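Local coordinates for putative PAS/PAC sensor protein (Nakamurella multipartita DSM 44233, PDB 6HMJ) that senses blue light through a flavin mononucleotide chromophore and mediates RNA binding and translational regulation, probably through its ANTAR region, at residues V47-L52 and L58-G63; H78-L81 and P87-A90; A148-D153 and R194-V199; F158-W163 and D357-Q362. All blocks are in the same frame, centred on the assembly; numbering follows the deposited sequence.

Contact 1: residues V47-L52 and L58-G63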
loop_
_atom_site.group_PDB
_atom_site.type_symbol
_atom_site.label_atom_id
_atom_site.label_comp_id
_atom_site.label_asym_id
_atom_site.label_seq_id
_atom_site.Cartn_x
_atom_site.Cartn_y
_atom_site.Cartn_z
ATOM N N VAL A 47 -26.979 44.979 37.284
ATOM C CA VAL A 47 -25.951 43.967 37.509
ATOM C C VAL A 47 -25.637 43.224 36.217
ATOM O O VAL A 47 -24.470 42.950 35.911
ATOM C CB VAL A 47 -26.391 42.994 38.619
ATOM C CG1 VAL A 47 -25.399 41.850 38.750
ATOM C CG2 VAL A 47 -26.517 43.722 39.947
ATOM N N VAL A 48 -26.668 42.872 35.449
ATOM C CA VAL A 48 -26.449 42.218 34.161
ATOM C C VAL A 48 -25.570 43.082 33.265
ATOM O O VAL A 48 -24.537 42.630 32.757
ATOM C CB VAL A 48 -27.794 41.894 33.485
ATOM C CG1 VAL A 48 -27.572 41.424 32.049
ATOM C CG2 VAL A 48 -28.541 40.834 34.276
ATOM N N LEU A 49 -25.957 44.347 33.071
ATOM C CA LEU A 49 -25.196 45.219 32.182
ATOM C C LEU A 49 -23.751 45.373 32.633
ATOM O O LEU A 49 -22.863 45.594 31.800
ATOM C CB LEU A 49 -25.865 46.589 32.086
ATOM C CG LEU A 49 -27.236 46.591 31.406
ATOM C CD1 LEU A 49 -28.098 47.727 31.940
ATOM C CD2 LEU A 49 -27.099 46.667 29.890
ATOM N N ALA A 50 -23.492 45.268 33.938
ATOM C CA ALA A 50 -22.129 45.392 34.439
ATOM C C ALA A 50 -21.246 44.229 33.999
ATOM O O ALA A 50 -20.018 44.369 33.999
ATOM C CB ALA A 50 -22.133 45.498 35.965
ATOM N N HIS A 51 -21.837 43.091 33.634
ATOM C CA HIS A 51 -21.081 41.957 33.117
ATOM C C HIS A 51 -21.086 41.883 31.595
ATOM O O HIS A 51 -20.505 40.950 31.033
ATOM C CB HIS A 51 -21.629 40.647 33.692
ATOM C CG HIS A 51 -21.438 40.510 35.170
ATOM N ND1 HIS A 51 -22.447 40.754 36.077
ATOM C CD2 HIS A 51 -20.354 40.157 35.899
ATOM C CE1 HIS A 51 -21.992 40.555 37.301
ATOM N NE2 HIS A 51 -20.724 40.193 37.222
ATOM N N LEU A 52 -21.733 42.828 30.919
ATOM C CA LEU A 52 -21.608 42.964 29.477
ATOM C C LEU A 52 -20.489 43.946 29.147
ATOM O O LEU A 52 -20.073 44.757 29.979
ATOM C CB LEU A 52 -22.915 43.433 28.836
ATOM C CG LEU A 52 -24.030 42.402 28.633
ATOM C CD1 LEU A 52 -24.446 41.719 29.921
ATOM C CD2 LEU A 52 -25.227 43.076 27.980
ATOM N N LEU A 58 -25.581 49.469 25.171
ATOM C CA LEU A 58 -26.577 50.287 24.487
ATOM C C LEU A 58 -27.518 49.431 23.646
ATOM O O LEU A 58 -28.738 49.631 23.676
ATOM C CB LEU A 58 -25.875 51.336 23.625
ATOM C CG LEU A 58 -25.152 52.442 24.404
ATOM C CD1 LEU A 58 -24.422 53.385 23.460
ATOM C CD2 LEU A 58 -26.127 53.225 25.277
ATOM N N GLU A 59 -26.974 48.472 22.889
ATOM C CA GLU A 59 -27.825 47.605 22.079
ATOM C C GLU A 59 -28.687 46.711 22.960
ATOM O O GLU A 59 -29.843 46.425 22.628
ATOM C CB GLU A 59 -26.974 46.748 21.145
ATOM C CG GLU A 59 -27.786 45.914 20.163
ATOM C CD GLU A 59 -26.938 44.906 19.411
ATOM O OE1 GLU A 59 -25.700 45.069 19.394
ATOM O OE2 GLU A 59 -27.506 43.944 18.851
ATOM N N TRP A 60 -28.132 46.258 24.084
ATOM C CA TRP A 60 -28.870 45.395 25.001
ATOM C C TRP A 60 -30.037 46.147 25.631
ATOM O O TRP A 60 -31.170 45.650 25.660
ATOM C CB TRP A 60 -27.912 44.863 26.069
ATOM C CG TRP A 60 -28.374 43.620 26.760
ATOM C CD1 TRP A 60 -28.092 42.336 26.400
ATOM C CD2 TRP A 60 -29.172 43.539 27.947
ATOM N NE1 TRP A 60 -28.674 41.458 27.281
ATOM C CE2 TRP A 60 -29.342 42.171 28.241
ATOM C CE3 TRP A 60 -29.763 44.488 28.788
ATOM C CZ2 TRP A 60 -30.080 41.729 29.335
ATOM C CZ3 TRP A 60 -30.496 44.047 29.874
ATOM C CH2 TRP A 60 -30.647 42.679 30.138
ATOM N N GLN A 61 -29.774 47.352 26.140
ATOM C CA GLN A 61 -30.837 48.185 26.690
ATOM C C GLN A 61 -31.944 48.410 25.667
ATOM O O GLN A 61 -33.133 48.270 25.979
ATOM C CB GLN A 61 -30.251 49.520 27.149
ATOM C CG GLN A 61 -29.745 49.521 28.577
ATOM C CD GLN A 61 -28.780 50.666 28.871
ATOM O OE1 GLN A 61 -28.062 50.633 29.869
ATOM N NE2 GLN A 61 -28.761 51.679 28.007
ATOM N N ALA A 62 -31.570 48.758 24.432
ATOM C CA ALA A 62 -32.569 49.011 23.400
ATOM C C ALA A 62 -33.409 47.770 23.131
ATOM O O ALA A 62 -34.636 47.857 23.005
ATOM C CB ALA A 62 -31.891 49.488 22.116
ATOM N N GLY A 63 -32.764 46.605 23.029
ATOM C CA GLY A 63 -33.511 45.377 22.818
ATOM C C GLY A 63 -34.494 45.101 23.938
ATOM O O GLY A 63 -35.606 44.622 23.700
#
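Leu52, Leu49 and Val48 converge on the indole of Trp60, and this apolar cluster accounts for most of the 244 Å² buried between residues 47-52 and 58-63. The one interaction with a defined ring geometry is a CH-pi contact: Leu52 CD2 stands 3.6 Å from the centroid of the five-membered ring of Trp60, 24° off the ring normal, and so over the face. The other two methyls serve the six-membered ring, coming in at a slant. Leu49 CD2 reaches Trp60 CE3 at 3.6 Å, and Val48 CG1 lies 3.7 Å from Trp60 CZ2, the valine side chain running about perpendicular to that of the tryptophan. With its CG anti to the backbone N (chi1 -159°), Trp60 carries its ring from helix 54-70 toward the three aliphatic side chains. At the margin, Leu49 CD1 touches Gln61 OE1 at 3.6 Å, a meeting of methyl and amide oxygen.

No hydrogen bond crosses between the segments. The indole N-H finds its partner on the sheet: Trp60 NE1 bonds to Thr92 OG1, and the indole also packs edge-to-face with His78, which ties the helix to the PAS sheet. Within 47-52, His51 ND1 donates to Val47 O at 3.0 Å, a bent bond with the donor above the carbonyl plane. The backbone O of Leu49 is taken by Arg57 NE. With no bond between them, the two segments cohere through apolar packing of methyls on the indole, while the Thr92 bond and the His78 ring fix how that indole is turned.

Contact 2: residues H78-L81 and P87-A90; sequences HLLL and PRPA
A beta hairpin at the edge of the five-stranded antiparallel PAS-type sheet pairs His78-Leu81 with Pro87-Ala90, their axes 4.5 Å apart at closest and running at 144°. Four backbone bonds define the register. In one hydrogen-bonded pair Leu80 N donates to Arg88 O and Arg88 N to Leu80 O, each at 2.9 Å. In the other, Ala90 N donates to His78 O at 2.9 Å and His78 N to Ala90 O at 3.2 Å. The non-hydrogen-bonded pair between them, Leu79 with Pro89, suits a proline, which has no N-H to offer.

His78, Leu80, Arg88 and Ala90 share one face. Ala90 CB fits between the imidazole and Leu80, 3.4 Å from His78 CE1 and 3.6 Å from Leu80 CG. The guanidinium of Arg88 lies flat over Leu80, whose CB sits 3.8 Å above its plane; Val33 O and Thr82 OG1 bind its NH2 and NH1. His78 has its CG between the backbone N and carbonyl carbon (chi1 64°), which folds the ring back until ND1 donates to Leu79 O at 2.7 Å in the ring plane, while NE2 meets Thr92 OG1. Were His78 an alanine, Leu79 O and Thr92 OG1 would probably lose their imidazole partners, and a gap would be likely to open beside the Ala90 methyl.

Arg116 of the second subunit binds the carbonyl oxygens of both His78 and Ala90. The strand order across the sheet, 2-1-5-4-3, with this hairpin supplying strands three and four, is that of the PAS fold.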
loop_
_atom_site.group_PDB
_atom_site.type_symbol
_atom_site.label_atom_id
_atom_site.label_comp_id
_atom_site.label_asym_id
_atom_site.label_seq_id
_atom_site.Cartn_x
_atom_site.Cartn_y
_atom_site.Cartn_z
ATOM N N HIS A 78 -23.664 39.628 22.327
ATOM C CA HIS A 78 -22.836 40.408 23.236
ATOM C C HIS A 78 -21.790 39.495 23.865
ATOM O O HIS A 78 -21.673 38.316 23.516
ATOM C CB HIS A 78 -23.689 41.077 24.314
ATOM C CG HIS A 78 -24.386 40.106 25.215
ATOM N ND1 HIS A 78 -23.788 39.568 26.334
ATOM C CD2 HIS A 78 -25.628 39.569 25.158
ATOM C CE1 HIS A 78 -24.632 38.749 26.931
ATOM N NE2 HIS A 78 -25.756 38.729 26.237
ATOM N N LEU A 79 -21.027 40.058 24.796
ATOM C CA LEU A 79 -20.021 39.332 25.554
ATOM C C LEU A 79 -20.424 39.241 27.023
ATOM O O LEU A 79 -21.370 39.891 27.479
ATOM C CB LEU A 79 -18.655 40.021 25.441
ATOM C CG LEU A 79 -18.071 40.258 24.050
ATOM C CD1 LEU A 79 -16.715 40.939 24.168
ATOM C CD2 LEU A 79 -17.948 38.956 23.282
ATOM N N LEU A 80 -19.696 38.406 27.761
ATOM C CA LEU A 80 -19.819 38.328 29.212
ATOM C C LEU A 80 -18.428 38.532 29.794
ATOM O O LEU A 80 -17.496 37.797 29.451
ATOM C CB LEU A 80 -20.411 36.986 29.655
ATOM C CG LEU A 80 -21.900 36.770 29.364
ATOM C CD1 LEU A 80 -22.330 35.381 29.808
ATOM C CD2 LEU A 80 -22.766 37.827 30.030
ATOM N N LEU A 81 -18.290 39.521 30.670
ATOM C CA LEU A 81 -16.995 39.851 31.252
ATOM C C LEU A 81 -16.647 38.901 32.391
ATOM O O LEU A 81 -17.470 38.650 33.278
ATOM C CB LEU A 81 -16.997 41.298 31.739
ATOM C CG LEU A 81 -17.451 42.298 30.672
ATOM C CD1 LEU A 81 -17.539 43.702 31.246
ATOM C CD2 LEU A 81 -16.533 42.263 29.457
ATOM N N PRO A 87 -13.297 37.802 28.006
ATOM C CA PRO A 87 -14.757 37.670 27.934
ATOM C C PRO A 87 -15.190 36.446 27.140
ATOM O O PRO A 87 -14.470 35.949 26.269
ATOM C CB PRO A 87 -15.202 38.964 27.240
ATOM C CG PRO A 87 -14.112 39.925 27.498
ATOM C CD PRO A 87 -12.848 39.122 27.528
ATOM N N ARG A 88 -16.409 35.962 27.452
ATOM C CA ARG A 88 -17.005 34.838 26.754
ATOM C C ARG A 88 -18.063 35.324 25.771
ATOM O O ARG A 88 -18.738 36.327 26.023
ATOM C CB ARG A 88 -17.656 33.861 27.738
ATOM C CG ARG A 88 -16.697 33.227 28.729
ATOM C CD ARG A 88 -16.888 33.822 30.108
ATOM N NE ARG A 88 -18.193 33.483 30.670
ATOM C CZ ARG A 88 -18.773 34.136 31.673
ATOM N NH1 ARG A 88 -18.168 35.174 32.236
ATOM N NH2 ARG A 88 -19.963 33.750 32.114
ATOM N N PRO A 89 -18.240 34.640 24.642
ATOM C CA PRO A 89 -19.335 35.002 23.737
ATOM C C PRO A 89 -20.672 34.598 24.333
ATOM O O PRO A 89 -20.799 33.545 24.962
ATOM C CB PRO A 89 -19.021 34.208 22.467
ATOM C CG PRO A 89 -18.302 33.004 22.966
ATOM C CD PRO A 89 -17.494 33.465 24.155
ATOM N N ALA A 90 -21.677 35.446 24.132
ATOM C CA ALA A 90 -22.975 35.221 24.742
ATOM C C ALA A 90 -24.071 35.762 23.837
ATOM O O ALA A 90 -23.813 36.427 22.831
ATOM C CB ALA A 90 -23.053 35.866 26.129
#

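Contact 3: residues A148-D153 and R194-V199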
loop_
_atom_site.group_PDB
_atom_site.type_symbol
_atom_site.label_atom_id
_atom_site.label_comp_id
_atom_site.label_asym_id
_atom_site.label_seq_id
_atom_site.Cartn_x
_atom_site.Cartn_y
_atom_site.Cartn_z
ATOM N N ALA A 148 9.034 -3.002 -1.037
ATOM C CA ALA A 148 9.215 -4.431 -1.251
ATOM C C ALA A 148 9.168 -4.809 -2.727
ATOM O O ALA A 148 9.878 -5.730 -3.146
ATOM C CB ALA A 148 8.153 -5.208 -0.469
ATOM N N ALA A 149 8.350 -4.120 -3.527
ATOM C CA ALA A 149 8.250 -4.446 -4.946
ATOM C C ALA A 149 9.600 -4.310 -5.636
ATOM O O ALA A 149 10.008 -5.186 -6.409
ATOM C CB ALA A 149 7.209 -3.554 -5.621
ATOM N N PHE A 150 10.305 -3.209 -5.379
ATOM C CA PHE A 150 11.621 -2.968 -5.953
ATOM C C PHE A 150 12.756 -3.232 -4.971
ATOM O O PHE A 150 13.917 -2.975 -5.305
ATOM C CB PHE A 150 11.730 -1.522 -6.460
ATOM C CG PHE A 150 10.733 -1.168 -7.529
ATOM C CD1 PHE A 150 10.902 -1.619 -8.826
ATOM C CD2 PHE A 150 9.642 -0.364 -7.244
ATOM C CE1 PHE A 150 9.996 -1.290 -9.812
ATOM C CE2 PHE A 150 8.732 -0.030 -8.233
ATOM C CZ PHE A 150 8.910 -0.492 -9.514
ATOM N N ASP A 151 12.451 -3.730 -3.777
ATOM C CA ASP A 151 13.454 -4.011 -2.751
ATOM C C ASP A 151 14.370 -2.805 -2.533
ATOM O O ASP A 151 15.581 -2.852 -2.759
ATOM C CB ASP A 151 14.264 -5.257 -3.113
ATOM C CG ASP A 151 15.202 -5.691 -1.997
ATOM O OD1 ASP A 151 14.729 -5.866 -0.856
ATOM O OD2 ASP A 151 16.412 -5.862 -2.264
ATOM N N VAL A 152 13.761 -1.710 -2.074
ATOM C CA VAL A 152 14.479 -0.499 -1.700
ATOM C C VAL A 152 14.003 -0.087 -0.314
ATOM O O VAL A 152 12.935 -0.498 0.147
ATOM C CB VAL A 152 14.271 0.650 -2.710
ATOM C CG1 VAL A 152 14.778 0.244 -4.084
ATOM C CG2 VAL A 152 12.801 1.049 -2.779
ATOM N N ASP A 153 14.804 0.745 0.349
ATOM C CA ASP A 153 14.469 1.180 1.698
ATOM C C ASP A 153 13.370 2.242 1.654
ATOM O O ASP A 153 12.892 2.645 0.588
ATOM C CB ASP A 153 15.721 1.678 2.421
ATOM C CG ASP A 153 16.287 2.954 1.829
ATOM O OD1 ASP A 153 15.525 3.752 1.246
ATOM O OD2 ASP A 153 17.513 3.160 1.957
ATOM N N ARG A 194 7.390 -5.211 -13.454
ATOM C CA ARG A 194 6.815 -4.799 -14.730
ATOM C C ARG A 194 5.397 -4.281 -14.531
ATOM O O ARG A 194 5.023 -3.236 -15.074
ATOM C CB ARG A 194 6.831 -5.980 -15.705
ATOM C CG ARG A 194 6.115 -5.772 -17.040
ATOM C CD ARG A 194 6.932 -4.926 -18.003
ATOM N NE ARG A 194 6.323 -4.890 -19.331
ATOM C CZ ARG A 194 6.339 -5.909 -20.187
ATOM N NH1 ARG A 194 6.929 -7.052 -19.857
ATOM N NH2 ARG A 194 5.761 -5.790 -21.374
ATOM N N ARG A 195 4.601 -5.000 -13.741
ATOM C CA ARG A 195 3.221 -4.603 -13.484
ATOM C C ARG A 195 3.148 -3.203 -12.885
ATOM O O ARG A 195 2.358 -2.362 -13.330
ATOM C CB ARG A 195 2.579 -5.627 -12.548
ATOM C CG ARG A 195 1.071 -5.630 -12.523
ATOM C CD ARG A 195 0.575 -6.527 -11.404
ATOM N NE ARG A 195 1.313 -7.788 -11.370
ATOM C CZ ARG A 195 1.471 -8.546 -10.287
ATOM N NH1 ARG A 195 0.946 -8.180 -9.123
ATOM N NH2 ARG A 195 2.164 -9.672 -10.368
ATOM N N LEU A 196 3.962 -2.937 -11.862
ATOM C CA LEU A 196 3.919 -1.639 -11.196
ATOM C C LEU A 196 4.436 -0.532 -12.107
ATOM O O LEU A 196 3.912 0.587 -12.091
ATOM C CB LEU A 196 4.730 -1.701 -9.903
ATOM C CG LEU A 196 4.606 -0.540 -8.918
ATOM C CD1 LEU A 196 3.158 -0.258 -8.558
ATOM C CD2 LEU A 196 5.418 -0.856 -7.673
ATOM N N SER A 197 5.464 -0.824 -12.907
ATOM C CA SER A 197 6.009 0.185 -13.810
ATOM C C SER A 197 4.951 0.685 -14.785
ATOM O O SER A 197 4.851 1.892 -15.037
ATOM C CB SER A 197 7.208 -0.384 -14.567
ATOM O OG SER A 197 7.675 0.535 -15.539
ATOM N N THR A 198 4.152 -0.225 -15.350
ATOM C CA THR A 198 3.101 0.195 -16.271
ATOM C C THR A 198 2.005 0.985 -15.565
ATOM O O THR A 198 1.294 1.754 -16.218
ATOM C CB THR A 198 2.485 -1.013 -16.989
ATOM O OG1 THR A 198 1.687 -1.772 -16.072
ATOM C CG2 THR A 198 3.563 -1.904 -17.591
ATOM N N VAL A 199 1.854 0.818 -14.250
ATOM C CA VAL A 199 0.907 1.641 -13.505
ATOM C C VAL A 199 1.402 3.079 -13.431
ATOM O O VAL A 199 0.635 4.027 -13.629
ATOM C CB VAL A 199 0.673 1.054 -12.101
ATOM C CG1 VAL A 199 -0.082 2.047 -11.228
ATOM C CG2 VAL A 199 -0.094 -0.255 -12.197
#
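Small, buried and wholly apolar, this contact joins the C-terminal end of the long helix 114-149 to helix 192-202 through Ala149, Phe150 and Leu196, burying 130 Å² in all. A single methyl does the work on one side. Leu196 CD2 lies 3.5 Å from Phe150 CE2 and 4.0 Å from Phe150 CZ, so it meets the far end of the ring at a slant. The same methyl is 3.8 Å from Ala149 CB, and therefore rests in the angle between the alanine methyl and the phenyl ring. Leu196 gets there because its CG is anti to the backbone N (chi1 -169°), which extends the branch away from its own helix; Met179 of helix 172-185 packs against the same leucine. The backbones are closest at Ala149 and Leu196, whose CA atoms are 8.1 Å apart. No hydrogen bond spans the two segments.

Polar groups around the apolar core are held by neighbours. Arg356 binds the carbonyl oxygens of Phe150 and Asp151, Arg193 binds that of Ala149, and Glu355 takes the hydroxyl of Ser197. Asp151 pairs with Arg195 of the second subunit, and Arg195 with Asp151 of the second subunit, placing the surroundings in the dimer interface.

Asp151 has positive phi (50°): Val152 N bonds back to the carbonyl oxygen one residue before Ala148, and Asp151 N weakly to Ala148 O. This Schellman motif, followed by Asp153 as N-cap of helix 154-167, forms a turn in the ANTAR range, and helix 192-202 packs just before it.

Contact 4: residues F158-W163 and D357-Q362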
loop_
_atom_site.group_PDB
_atom_site.type_symbol
_atom_site.label_atom_id
_atom_site.label_comp_id
_atom_site.label_asym_id
_atom_site.label_seq_id
_atom_site.Cartn_x
_atom_site.Cartn_y
_atom_site.Cartn_z
ATOM N N PHE A 158 10.114 6.397 -0.735
ATOM C CA PHE A 158 9.442 7.686 -0.639
ATOM C C PHE A 158 9.979 8.665 -1.672
ATOM O O PHE A 158 9.215 9.442 -2.256
ATOM C CB PHE A 158 9.604 8.249 0.773
ATOM C CG PHE A 158 8.773 9.468 1.035
ATOM C CD1 PHE A 158 7.417 9.357 1.285
ATOM C CD2 PHE A 158 9.351 10.725 1.034
ATOM C CE1 PHE A 158 6.652 10.476 1.525
ATOM C CE2 PHE A 158 8.590 11.848 1.275
ATOM C CZ PHE A 158 7.239 11.724 1.521
ATOM N N ALA A 159 11.293 8.648 -1.912
ATOM C CA ALA A 159 11.865 9.526 -2.927
ATOM C C ALA A 159 11.302 9.211 -4.306
ATOM O O ALA A 159 10.997 10.125 -5.081
ATOM C CB ALA A 159 13.389 9.405 -2.926
ATOM N N LEU A 160 11.143 7.922 -4.626
ATOM C CA LEU A 160 10.572 7.543 -5.914
ATOM C C LEU A 160 9.122 7.994 -6.026
ATOM O O LEU A 160 8.680 8.420 -7.100
ATOM C CB LEU A 160 10.667 6.031 -6.118
ATOM C CG LEU A 160 12.039 5.463 -6.481
ATOM C CD1 LEU A 160 11.980 3.948 -6.535
ATOM C CD2 LEU A 160 12.530 6.026 -7.803
ATOM N N LEU A 161 8.359 7.880 -4.938
ATOM C CA LEU A 161 6.991 8.385 -4.946
ATOM C C LEU A 161 6.967 9.886 -5.207
ATOM O O LEU A 161 6.104 10.382 -5.941
ATOM C CB LEU A 161 6.302 8.057 -3.622
ATOM C CG LEU A 161 5.856 6.608 -3.429
ATOM C CD1 LEU A 161 5.273 6.417 -2.038
ATOM C CD2 LEU A 161 4.838 6.203 -4.480
ATOM N N LYS A 162 7.904 10.629 -4.608
ATOM C CA LYS A 162 8.002 12.057 -4.893
ATOM C C LYS A 162 8.418 12.296 -6.339
ATOM O O LYS A 162 7.879 13.183 -7.010
ATOM C CB LYS A 162 8.995 12.722 -3.938
ATOM C CG LYS A 162 8.555 12.725 -2.482
ATOM C CD LYS A 162 9.365 13.710 -1.646
ATOM C CE LYS A 162 10.772 13.201 -1.368
ATOM N NZ LYS A 162 11.524 14.123 -0.472
ATOM N N TRP A 163 9.381 11.512 -6.832
ATOM C CA TRP A 163 9.828 11.649 -8.214
ATOM C C TRP A 163 8.679 11.418 -9.186
ATOM O O TRP A 163 8.440 12.230 -10.089
ATOM C CB TRP A 163 10.969 10.668 -8.486
ATOM C CG TRP A 163 11.356 10.574 -9.928
ATOM C CD1 TRP A 163 11.219 9.488 -10.748
ATOM C CD2 TRP A 163 11.947 11.605 -10.727
ATOM N NE1 TRP A 163 11.686 9.781 -12.005
ATOM C CE2 TRP A 163 12.139 11.074 -12.019
ATOM C CE3 TRP A 163 12.331 12.926 -10.475
ATOM C CZ2 TRP A 163 12.698 11.818 -13.054
ATOM C CZ3 TRP A 163 12.886 13.664 -11.506
ATOM C CH2 TRP A 163 13.065 13.108 -12.778
ATOM N N ASP A 357 16.678 -1.920 -11.455
ATOM C CA ASP A 357 17.846 -1.102 -11.758
ATOM C C ASP A 357 17.450 0.268 -12.291
ATOM O O ASP A 357 18.131 1.262 -12.017
ATOM C CB ASP A 357 18.743 -1.819 -12.771
ATOM C CG ASP A 357 19.301 -3.130 -12.238
ATOM O OD1 ASP A 357 19.427 -3.271 -11.004
ATOM O OD2 ASP A 357 19.620 -4.016 -13.057
ATOM N N GLN A 358 16.356 0.344 -13.056
ATOM C CA GLN A 358 15.958 1.616 -13.648
ATOM C C GLN A 358 15.413 2.572 -12.594
ATOM O O GLN A 358 15.715 3.771 -12.624
ATOM C CB GLN A 358 14.934 1.379 -14.759
ATOM C CG GLN A 358 15.558 0.897 -16.060
ATOM C CD GLN A 358 14.544 0.707 -17.171
ATOM O OE1 GLN A 358 13.385 0.378 -16.923
ATOM N NE2 GLN A 358 14.976 0.929 -18.407
ATOM N N GLN A 359 14.616 2.067 -11.649
ATOM C CA GLN A 359 14.184 2.907 -10.537
ATOM C C GLN A 359 15.390 3.380 -9.734
ATOM O O GLN A 359 15.506 4.564 -9.400
ATOM C CB GLN A 359 13.202 2.152 -9.641
ATOM C CG GLN A 359 11.951 1.649 -10.350
ATOM C CD GLN A 359 11.030 2.772 -10.791
ATOM O OE1 GLN A 359 11.025 3.856 -10.207
ATOM N NE2 GLN A 359 10.232 2.512 -11.823
ATOM N N LEU A 360 16.308 2.461 -9.423
ATOM C CA LEU A 360 17.536 2.840 -8.734
ATOM C C LEU A 360 18.315 3.865 -9.545
ATOM O O LEU A 360 18.960 4.753 -8.976
ATOM C CB LEU A 360 18.393 1.602 -8.467
ATOM C CG LEU A 360 17.876 0.609 -7.420
ATOM C CD1 LEU A 360 18.817 -0.583 -7.301
ATOM C CD2 LEU A 360 17.697 1.271 -6.068
ATOM N N GLU A 361 18.273 3.753 -10.874
ATOM C CA GLU A 361 18.973 4.705 -11.730
ATOM C C GLU A 361 18.374 6.100 -11.614
ATOM O O GLU A 361 19.102 7.100 -11.668
ATOM C CB GLU A 361 18.920 4.217 -13.179
ATOM C CG GLU A 361 19.885 4.887 -14.154
ATOM C CD GLU A 361 21.268 5.120 -13.588
ATOM O OE1 GLU A 361 21.731 4.299 -12.770
ATOM O OE2 GLU A 361 21.890 6.138 -13.962
ATOM N N GLN A 362 17.056 6.193 -11.439
ATOM C CA GLN A 362 16.426 7.499 -11.295
ATOM C C GLN A 362 16.840 8.174 -9.993
ATOM O O GLN A 362 17.066 9.389 -9.964
ATOM C CB GLN A 362 14.906 7.355 -11.375
ATOM C CG GLN A 362 14.321 7.821 -12.704
ATOM C CD GLN A 362 13.086 7.042 -13.109
ATOM O OE1 GLN A 362 11.965 7.547 -13.036
ATOM N NE2 GLN A 362 13.285 5.803 -13.547
#
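Leu160 and Gln362 have the largest shares of surface buried here, followed by Trp163. Leu160 meets the other helix through both methyls. Its CD1 lies 3.8 Å from Gln359 CB, and its CD2 is 3.6 Å from Gln359 OE1, so the leucine lies slantwise across the glutamine chain, which is bent at chi2. That oxygen has its polar partner in His164 NE2, which leaves the leucine an apolar neighbour of an amide already engaged. The CA atoms of Leu160 and Gln359 mark the closest backbone approach, 7.5 Å.

The two short helical segments cross at 79° with their axes 10.6 Å apart, nearly at right angles. Helix 154-167, in the ANTAR range, thus rests against helix 351-372, which follows the last strand of the flavin-binding PAS sheet, and the contact joins the two modules directly. Leu363 and Leu366 of that same helix extend the apolar surface beneath Leu160 and Trp163.

Trp163, its CG anti to the backbone N (chi1 171°), projects its indole toward Gln362. NE1 donates to Gln362 OE1, which sits at the ring edge near its plane; the modelled separation of 2.5 Å is doubtful at this resolution. Ring and amide planes are 74° apart, so the amide stands across the indole. The other end of the amide turns back on its own helix, where Gln362 NE2 donates to Gln358 O at 3.3 Å. A leucine in place of Gln362 would probably leave the indole N-H of Trp163 without its acceptor and Gln358 O with only the backbone N of its two donors. Those donors, Gln362 NE2 and N, approach Gln358 O from opposite faces of its carbonyl plane.

The four contacts form two pairs far apart in space. Contacts 1 and 2 have centres 11 Å apart and share the N-terminal PAS module: His51 O lies 2.7 Å from Leu81 N, a probable hydrogen bond, and Leu52 packs on His78. Contacts 3 and 4, centres 10 Å apart, alternate along the sequence and meet where Phe150 CE1 lies 3.6 Å from Gln359 CG. Between the pairs no atoms touch; contacts 2 and 4 stay about 40 Å apart at nearest atoms, the long helix 114-149 spanning the interval. Contacts 2 and 3 both touch the second subunit. All four lie away from the flavin mononucleotide pocket.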